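Local coordinates for ZmpA Glycopeptidase (Clostridium perfringens, PDB 6XSX), which is a glycopeptidase, here represented by its M60-family metalloprotease module, and probably cleaves the peptide backbone of glycosylated proteins, at residues T275-H285 and N299-K310. Residues are numbered along the deposited sequence; the frame is centred on the assembly and turned at random.
Sequences TGWGFMHEMGH and NNMLPLHFERIK
Trp277 lays one face of its indole on the ring of Pro303. Pro303 CG stands 3.8 Å from the centroid of the six-membered ring of Trp277, 12° off its normal, a CH-pi contact. Trp277 CG lies anti to the backbone N (chi1 -177°), which carries the indole across to helix 301-309. Leu304 and the carboxylate of Glu307 meet the indole at its edge. Glu307 is held by a salt bridge to Arg318 and a hydrogen bond from the backbone N of Asn315.

Deeper in, Met280 packs its CB on Pro303, with Met280 CB to Pro303 CA at 3.7 Å. Its chain then bends at chi2 and chi3, bringing the thioether over one face of Phe306. Met280 SD stands over that face, 4.4 Å from the centroid of the Phe306 ring, a Met-aromatic contact. Thr275 CB approaches the same ring, 3.6 Å from Phe306 CD1. Gly284 has no side chain, and Leu302 CD2 comes within 3.4 Å of Gly284 N.

The Lys310 chain bends at chi3 and chi4, which brings NZ back to Thr275, just before the start of helix 277-285. Lys310 NZ donates to Thr275 OG1 (2.9 Å), more weakly to Thr275 O, and to Phe306 O within its own segment. Water 1 bridges Thr275 O and Pro303 O.

The helices run roughly antiparallel, at 139°, and their axes come within 7.8 Å at closest approach. Helix 277-285 carries His281, Glu282 and His285 in an HExxH pattern, consistent with the zinc-binding motif of such metallopeptidases, though no metal is bound to them here. Asn300 OD1 lies at the His281 ring edge, 3.7 Å from His281 ND1.

Helix 206-224 touches Thr275, Met283 and Phe306. Helix 347-361 meets Trp277 and Leu304, while helix 315-318 packs against Trp277 and Leu304.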
ATOM      1  N   THR A 275       3.738  -4.514  -7.484  1.00 22.00           N
ATOM      2  CA  THR A 275       2.968  -4.471  -6.248  1.00 22.51           C
ATOM      3  C   THR A 275       3.706  -5.179  -5.112  1.00 23.07           C
ATOM      4  O   THR A 275       3.074  -5.662  -4.170  1.00 23.23           O
ATOM      5  CB  THR A 275       1.547  -5.029  -6.404  1.00 22.26           C
ATOM      6  OG1 THR A 275       1.620  -6.348  -6.936  1.00 22.42           O
ATOM      7  CG2 THR A 275       0.654  -4.169  -7.268  1.00 23.06           C
ATOM      8  N   GLY A 276       5.037  -5.253  -5.218  1.00 21.91           N
ATOM      9  CA  GLY A 276       5.864  -5.801  -4.156  1.00 22.11           C
ATOM     10  C   GLY A 276       5.962  -4.833  -2.979  1.00 22.68           C
ATOM     11  O   GLY A 276       5.417  -3.722  -3.030  1.00 21.73           O
ATOM     12  N   TRP A 277       6.688  -5.263  -1.934  1.00 23.26           N
ATOM     13  CA  TRP A 277       6.694  -4.593  -0.638  1.00 22.36           C
ATOM     14  C   TRP A 277       7.055  -3.108  -0.757  1.00 22.73           C
ATOM     15  O   TRP A 277       6.358  -2.252  -0.208  1.00 22.50           O
ATOM     16  CB  TRP A 277       7.602  -5.319   0.364  1.00 23.48           C
ATOM     17  CG  TRP A 277       7.548  -4.677   1.717  1.00 24.32           C
ATOM     18  CD1 TRP A 277       8.280  -3.605   2.136  1.00 24.81           C
ATOM     19  CD2 TRP A 277       6.654  -4.997   2.798  1.00 24.95           C
ATOM     20  NE1 TRP A 277       7.916  -3.247   3.405  1.00 25.59           N
ATOM     21  CE2 TRP A 277       6.924  -4.085   3.841  1.00 25.80           C
ATOM     22  CE3 TRP A 277       5.666  -5.972   2.997  1.00 25.82           C
ATOM     23  CZ2 TRP A 277       6.249  -4.119   5.066  1.00 25.33           C
ATOM     24  CZ3 TRP A 277       5.004  -6.008   4.205  1.00 24.78           C
ATOM     25  CH2 TRP A 277       5.295  -5.097   5.224  1.00 24.72           C
ATOM     26  N   GLY A 278       8.181  -2.810  -1.420  1.00 22.46           N
ATOM     27  CA  GLY A 278       8.663  -1.444  -1.585  1.00 23.27           C
ATOM     28  C   GLY A 278       7.573  -0.463  -2.029  1.00 23.61           C
ATOM     29  O   GLY A 278       7.339   0.536  -1.357  1.00 24.92           O
ATOM     30  N   PHE A 279       6.888  -0.762  -3.143  1.00 23.24           N
ATOM     31  CA  PHE A 279       5.895   0.154  -3.691  1.00 22.51           C
ATOM     32  C   PHE A 279       4.667   0.252  -2.794  1.00 22.59           C
ATOM     33  O   PHE A 279       4.184   1.352  -2.529  1.00 22.94           O
ATOM     34  CB  PHE A 279       5.503  -0.226  -5.121  1.00 23.62           C
ATOM     35  CG  PHE A 279       6.455   0.301  -6.165  1.00 24.68           C
ATOM     36  CD1 PHE A 279       6.284   1.569  -6.704  1.00 25.82           C
ATOM     37  CD2 PHE A 279       7.550  -0.450  -6.568  1.00 25.53           C
ATOM     38  CE1 PHE A 279       7.170   2.066  -7.652  1.00 25.78           C
ATOM     39  CE2 PHE A 279       8.435   0.045  -7.515  1.00 26.04           C
ATOM     40  CZ  PHE A 279       8.246   1.304  -8.051  1.00 25.56           C
ATOM     41  N   MET A 280       4.157  -0.899  -2.338  1.00 21.85           N
ATOM     42  CA  MET A 280       2.871  -0.931  -1.662  1.00 21.50           C
ATOM     43  C   MET A 280       2.993  -0.415  -0.228  1.00 20.98           C
ATOM     44  O   MET A 280       2.039   0.131   0.319  1.00 21.34           O
ATOM     45  CB  MET A 280       2.251  -2.330  -1.716  1.00 21.32           C
ATOM     46  CG  MET A 280       1.960  -2.766  -3.143  1.00 22.17           C
ATOM     47  SD  MET A 280       1.001  -1.506  -4.054  1.00 24.28           S
ATOM     48  CE  MET A 280      -0.563  -1.616  -3.196  1.00 22.97           C
ATOM     49  N   HIS A 281       4.191  -0.526   0.353  1.00 21.59           N
ATOM     50  CA  HIS A 281       4.437   0.053   1.665  1.00 22.09           C
ATOM     51  C   HIS A 281       4.241   1.566   1.610  1.00 21.98           C
ATOM     52  O   HIS A 281       3.657   2.142   2.520  1.00 21.45           O
ATOM     53  CB  HIS A 281       5.823  -0.358   2.185  1.00 25.36           C
ATOM     54  CG  HIS A 281       6.279   0.382   3.399  1.00 29.49           C
ATOM     55  ND1 HIS A 281       6.017  -0.068   4.685  1.00 31.94           N
ATOM     56  CD2 HIS A 281       6.983   1.529   3.531  1.00 32.34           C
ATOM     57  CE1 HIS A 281       6.536   0.774   5.557  1.00 34.49           C
ATOM     58  NE2 HIS A 281       7.140   1.767   4.873  1.00 35.43           N
ATOM     59  N   GLU A 282       4.707   2.197   0.524  1.00 21.83           N
ATOM     60  CA  GLU A 282       4.547   3.635   0.348  1.00 21.89           C
ATOM     61  C   GLU A 282       3.084   4.000   0.130  1.00 21.00           C
ATOM     62  O   GLU A 282       2.623   5.003   0.658  1.00 21.10           O
ATOM     63  CB  GLU A 282       5.394   4.170  -0.808  1.00 22.84           C
ATOM     64  CG  GLU A 282       6.885   3.940  -0.617  1.00 26.34           C
ATOM     65  CD  GLU A 282       7.415   4.227   0.778  1.00 29.17           C
ATOM     66  OE1 GLU A 282       6.989   5.229   1.373  1.00 31.73           O
ATOM     67  OE2 GLU A 282       8.247   3.432   1.276  1.00 34.58           O
ATOM     68  N   MET A 283       2.362   3.210  -0.670  1.00 20.05           N
ATOM     69  CA  MET A 283       0.958   3.520  -0.885  1.00 20.54           C
ATOM     70  C   MET A 283       0.226   3.410   0.457  1.00 21.72           C
ATOM     71  O   MET A 283      -0.634   4.237   0.768  1.00 21.52           O
ATOM     72  CB  MET A 283       0.323   2.586  -1.923  1.00 19.17           C
ATOM     73  CG  MET A 283      -1.148   2.877  -2.170  1.00 19.64           C
ATOM     74  SD  MET A 283      -1.771   2.130  -3.706  1.00 21.17           S
ATOM     75  CE  MET A 283      -0.882   3.112  -4.916  1.00 19.23           C
ATOM     76  N   GLY A 284       0.616   2.406   1.259  1.00 21.65           N
ATOM     77  CA  GLY A 284       0.079   2.189   2.598  1.00 22.80           C
ATOM     78  C   GLY A 284       0.189   3.422   3.497  1.00 22.81           C
ATOM     79  O   GLY A 284      -0.776   3.787   4.163  1.00 20.47           O
ATOM     80  N   HIS A 285       1.368   4.055   3.510  1.00 24.47           N
ATOM     81  CA  HIS A 285       1.583   5.267   4.286  1.00 27.17           C
ATOM     82  C   HIS A 285       0.594   6.343   3.851  1.00 25.45           C
ATOM     83  O   HIS A 285       0.142   7.125   4.671  1.00 25.29           O
ATOM     84  CB  HIS A 285       2.982   5.851   4.044  1.00 32.53           C
ATOM     85  CG  HIS A 285       4.094   5.236   4.819  1.00 38.95           C
ATOM     86  ND1 HIS A 285       3.993   4.956   6.171  1.00 44.77           N
ATOM     87  CD2 HIS A 285       5.350   4.899   4.444  1.00 41.09           C
ATOM     88  CE1 HIS A 285       5.133   4.435   6.591  1.00 48.94           C
ATOM     89  NE2 HIS A 285       5.989   4.396   5.546  1.00 46.87           N
ATOM     90  N   ASN A 299      -0.334   0.366   8.556  1.00 29.87           N
ATOM     91  CA  ASN A 299      -0.216   0.621   7.125  1.00 29.17           C
ATOM     92  C   ASN A 299       0.434  -0.563   6.400  1.00 28.08           C
ATOM     93  O   ASN A 299       0.323  -0.693   5.180  1.00 26.04           O
ATOM     94  CB  ASN A 299       0.360   2.011   6.825  1.00 29.97           C
ATOM     95  CG  ASN A 299      -0.633   3.129   7.097  1.00 33.63           C
ATOM     96  OD1 ASN A 299      -1.826   2.881   7.277  1.00 36.97           O
ATOM     97  ND2 ASN A 299      -0.165   4.369   7.117  1.00 30.40           N
ATOM     98  N   ASN A 300       1.082  -1.443   7.166  1.00 26.26           N
ATOM     99  CA  ASN A 300       1.723  -2.638   6.643  1.00 24.54           C
ATOM    100  C   ASN A 300       0.689  -3.643   6.139  1.00 21.66           C
ATOM    101  O   ASN A 300       1.026  -4.589   5.433  1.00 20.15           O
ATOM    102  CB  ASN A 300       2.554  -3.313   7.733  1.00 28.33           C
ATOM    103  CG  ASN A 300       3.702  -2.443   8.192  1.00 30.85           C
ATOM    104  OD1 ASN A 300       4.531  -2.043   7.388  1.00 32.23           O
ATOM    105  ND2 ASN A 300       3.750  -2.143   9.481  1.00 37.40           N
ATOM    106  N   MET A 301      -0.564  -3.476   6.560  1.00 20.23           N
ATOM    107  CA  MET A 301      -1.595  -4.413   6.156  1.00 20.19           C
ATOM    108  C   MET A 301      -1.747  -4.369   4.640  1.00 20.20           C
ATOM    109  O   MET A 301      -2.128  -5.376   4.030  1.00 20.11           O
ATOM    110  CB  MET A 301      -2.940  -4.101   6.818  1.00 19.96           C
ATOM    111  CG  MET A 301      -2.975  -4.459   8.295  1.00 20.10           C
ATOM    112  SD  MET A 301      -2.851  -6.258   8.633  1.00 19.28           S
ATOM    113  CE  MET A 301      -4.495  -6.777   8.154  1.00 18.13           C
ATOM    114  N   LEU A 302      -1.418  -3.208   4.041  1.00 19.45           N
ATOM    115  CA  LEU A 302      -1.595  -3.048   2.604  1.00 18.67           C
ATOM    116  C   LEU A 302      -0.560  -3.872   1.832  1.00 17.97           C
ATOM    117  O   LEU A 302      -0.940  -4.725   1.028  1.00 17.20           O
ATOM    118  CB  LEU A 302      -1.640  -1.572   2.174  1.00 17.63           C
ATOM    119  CG  LEU A 302      -1.923  -1.359   0.682  1.00 18.24           C
ATOM    120  CD1 LEU A 302      -3.335  -1.800   0.311  1.00 16.99           C
ATOM    121  CD2 LEU A 302      -1.701   0.086   0.260  1.00 17.64           C
ATOM    122  N   PRO A 303       0.769  -3.666   2.003  1.00 18.45           N
ATOM    123  CA  PRO A 303       1.738  -4.503   1.295  1.00 18.10           C
ATOM    124  C   PRO A 303       1.561  -6.003   1.570  1.00 18.63           C
ATOM    125  O   PRO A 303       1.722  -6.808   0.652  1.00 19.37           O
ATOM    126  CB  PRO A 303       3.102  -3.914   1.691  1.00 18.40           C
ATOM    127  CG  PRO A 303       2.829  -3.152   2.983  1.00 18.01           C
ATOM    128  CD  PRO A 303       1.421  -2.620   2.812  1.00 17.95           C
ATOM    129  N   LEU A 304       1.180  -6.376   2.806  1.00 18.64           N
ATOM    130  CA  LEU A 304       0.957  -7.784   3.132  1.00 19.04           C
ATOM    131  C   LEU A 304      -0.165  -8.367   2.269  1.00 19.01           C
ATOM    132  O   LEU A 304      -0.032  -9.481   1.776  1.00 19.23           O
ATOM    133  CB  LEU A 304       0.653  -7.968   4.625  1.00 18.42           C
ATOM    134  CG  LEU A 304       1.806  -7.702   5.593  1.00 18.49           C
ATOM    135  CD1 LEU A 304       1.301  -7.635   7.029  1.00 18.28           C
ATOM    136  CD2 LEU A 304       2.901  -8.746   5.471  1.00 17.49           C
ATOM    137  N   HIS A 305      -1.249  -7.600   2.081  1.00 19.00           N
ATOM    138  CA  HIS A 305      -2.398  -8.026   1.293  1.00 19.96           C
ATOM    139  C   HIS A 305      -1.991  -8.271  -0.156  1.00 21.09           C
ATOM    140  O   HIS A 305      -2.363  -9.300  -0.736  1.00 21.94           O
ATOM    141  CB  HIS A 305      -3.553  -7.021   1.417  1.00 19.53           C
ATOM    142  CG  HIS A 305      -4.708  -7.237   0.495  1.00 19.08           C
ATOM    143  ND1 HIS A 305      -5.581  -8.301   0.626  1.00 18.78           N
ATOM    144  CD2 HIS A 305      -5.169  -6.494  -0.537  1.00 19.80           C
ATOM    145  CE1 HIS A 305      -6.529  -8.206  -0.285  1.00 19.45           C
ATOM    146  NE2 HIS A 305      -6.287  -7.110  -1.030  1.00 19.40           N
ATOM    147  N   PHE A 306      -1.201  -7.333  -0.704  1.00 20.74           N
ATOM    148  CA  PHE A 306      -0.738  -7.396  -2.079  1.00 20.02           C
ATOM    149  C   PHE A 306       0.184  -8.596  -2.275  1.00 20.99           C
ATOM    150  O   PHE A 306       0.212  -9.168  -3.363  1.00 19.63           O
ATOM    151  CB  PHE A 306      -0.211  -6.039  -2.567  1.00 19.91           C
ATOM    152  CG  PHE A 306      -1.267  -5.209  -3.259  1.00 19.72           C
ATOM    153  CD1 PHE A 306      -1.544  -5.393  -4.607  1.00 19.70           C
ATOM    154  CD2 PHE A 306      -2.013  -4.274  -2.558  1.00 19.51           C
ATOM    155  CE1 PHE A 306      -2.536  -4.650  -5.238  1.00 19.52           C
ATOM    156  CE2 PHE A 306      -3.006  -3.533  -3.185  1.00 19.19           C
ATOM    157  CZ  PHE A 306      -3.257  -3.717  -4.530  1.00 18.98           C
ATOM    158  N   GLU A 307       0.918  -8.965  -1.215  1.00 21.86           N
ATOM    159  CA  GLU A 307       1.696 -10.195  -1.207  1.00 22.76           C
ATOM    160  C   GLU A 307       0.763 -11.406  -1.275  1.00 22.42           C
ATOM    161  O   GLU A 307       0.954 -12.300  -2.102  1.00 24.57           O
ATOM    162  CB  GLU A 307       2.611 -10.230   0.019  1.00 22.63           C
ATOM    163  CG  GLU A 307       3.900  -9.463  -0.207  1.00 24.80           C
ATOM    164  CD  GLU A 307       4.782  -9.252   1.009  1.00 24.34           C
ATOM    165  OE1 GLU A 307       4.251  -9.276   2.152  1.00 23.10           O
ATOM    166  OE2 GLU A 307       5.998  -9.053   0.806  1.00 23.92           O
ATOM    167  N   ARG A 308      -0.260 -11.419  -0.418  1.00 22.43           N
ATOM    168  CA  ARG A 308      -1.164 -12.558  -0.342  1.00 24.08           C
ATOM    169  C   ARG A 308      -1.931 -12.742  -1.653  1.00 22.18           C
ATOM    170  O   ARG A 308      -2.055 -13.867  -2.131  1.00 20.86           O
ATOM    171  CB  ARG A 308      -2.146 -12.412   0.822  1.00 25.47           C
ATOM    172  CG  ARG A 308      -3.203 -13.504   0.873  1.00 28.77           C
ATOM    173  CD  ARG A 308      -4.379 -13.056   1.719  1.00 32.22           C
ATOM    174  NE  ARG A 308      -5.244 -14.164   2.102  1.00 35.94           N
ATOM    175  CZ  ARG A 308      -6.211 -14.111   3.017  1.00 35.09           C
ATOM    176  NH1 ARG A 308      -6.474 -12.987   3.666  1.00 36.82           N
ATOM    177  NH2 ARG A 308      -6.921 -15.192   3.271  1.00 35.83           N
ATOM    178  N   ILE A 309      -2.449 -11.651  -2.237  1.00 21.20           N
ATOM    179  CA  ILE A 309      -3.310 -11.833  -3.401  1.00 22.14           C
ATOM    180  C   ILE A 309      -2.504 -12.308  -4.609  1.00 22.69           C
ATOM    181  O   ILE A 309      -3.104 -12.740  -5.580  1.00 25.70           O
ATOM    182  CB  ILE A 309      -4.181 -10.603  -3.730  1.00 22.63           C
ATOM    183  CG1 ILE A 309      -3.344  -9.395  -4.168  1.00 23.92           C
ATOM    184  CG2 ILE A 309      -5.118 -10.292  -2.575  1.00 22.63           C
ATOM    185  CD1 ILE A 309      -4.153  -8.157  -4.471  1.00 23.99           C
ATOM    186  N   LYS A 310      -1.164 -12.254  -4.539  1.00 22.77           N
ATOM    187  CA  LYS A 310      -0.320 -12.722  -5.632  1.00 23.02           C
ATOM    188  C   LYS A 310       0.284 -14.092  -5.311  1.00 22.68           C
ATOM    189  O   LYS A 310       1.038 -14.632  -6.116  1.00 22.07           O
ATOM    190  CB  LYS A 310       0.779 -11.702  -5.957  1.00 24.45           C
ATOM    191  CG  LYS A 310       0.329 -10.415  -6.649  1.00 25.15           C
ATOM    192  CD  LYS A 310       1.472  -9.597  -7.275  1.00 26.73           C
ATOM    193  CE  LYS A 310       2.680  -9.413  -6.375  1.00 27.53           C
ATOM    194  NZ  LYS A 310       2.407  -8.527  -5.214  1.00 28.12           N
TER
HETATM  195  O   HOH W   1       3.428  -5.726  -1.399  1.00 22.33           O
HETATM  196  O   HOH W   2       6.783  -8.066  -1.695  1.00 29.06           O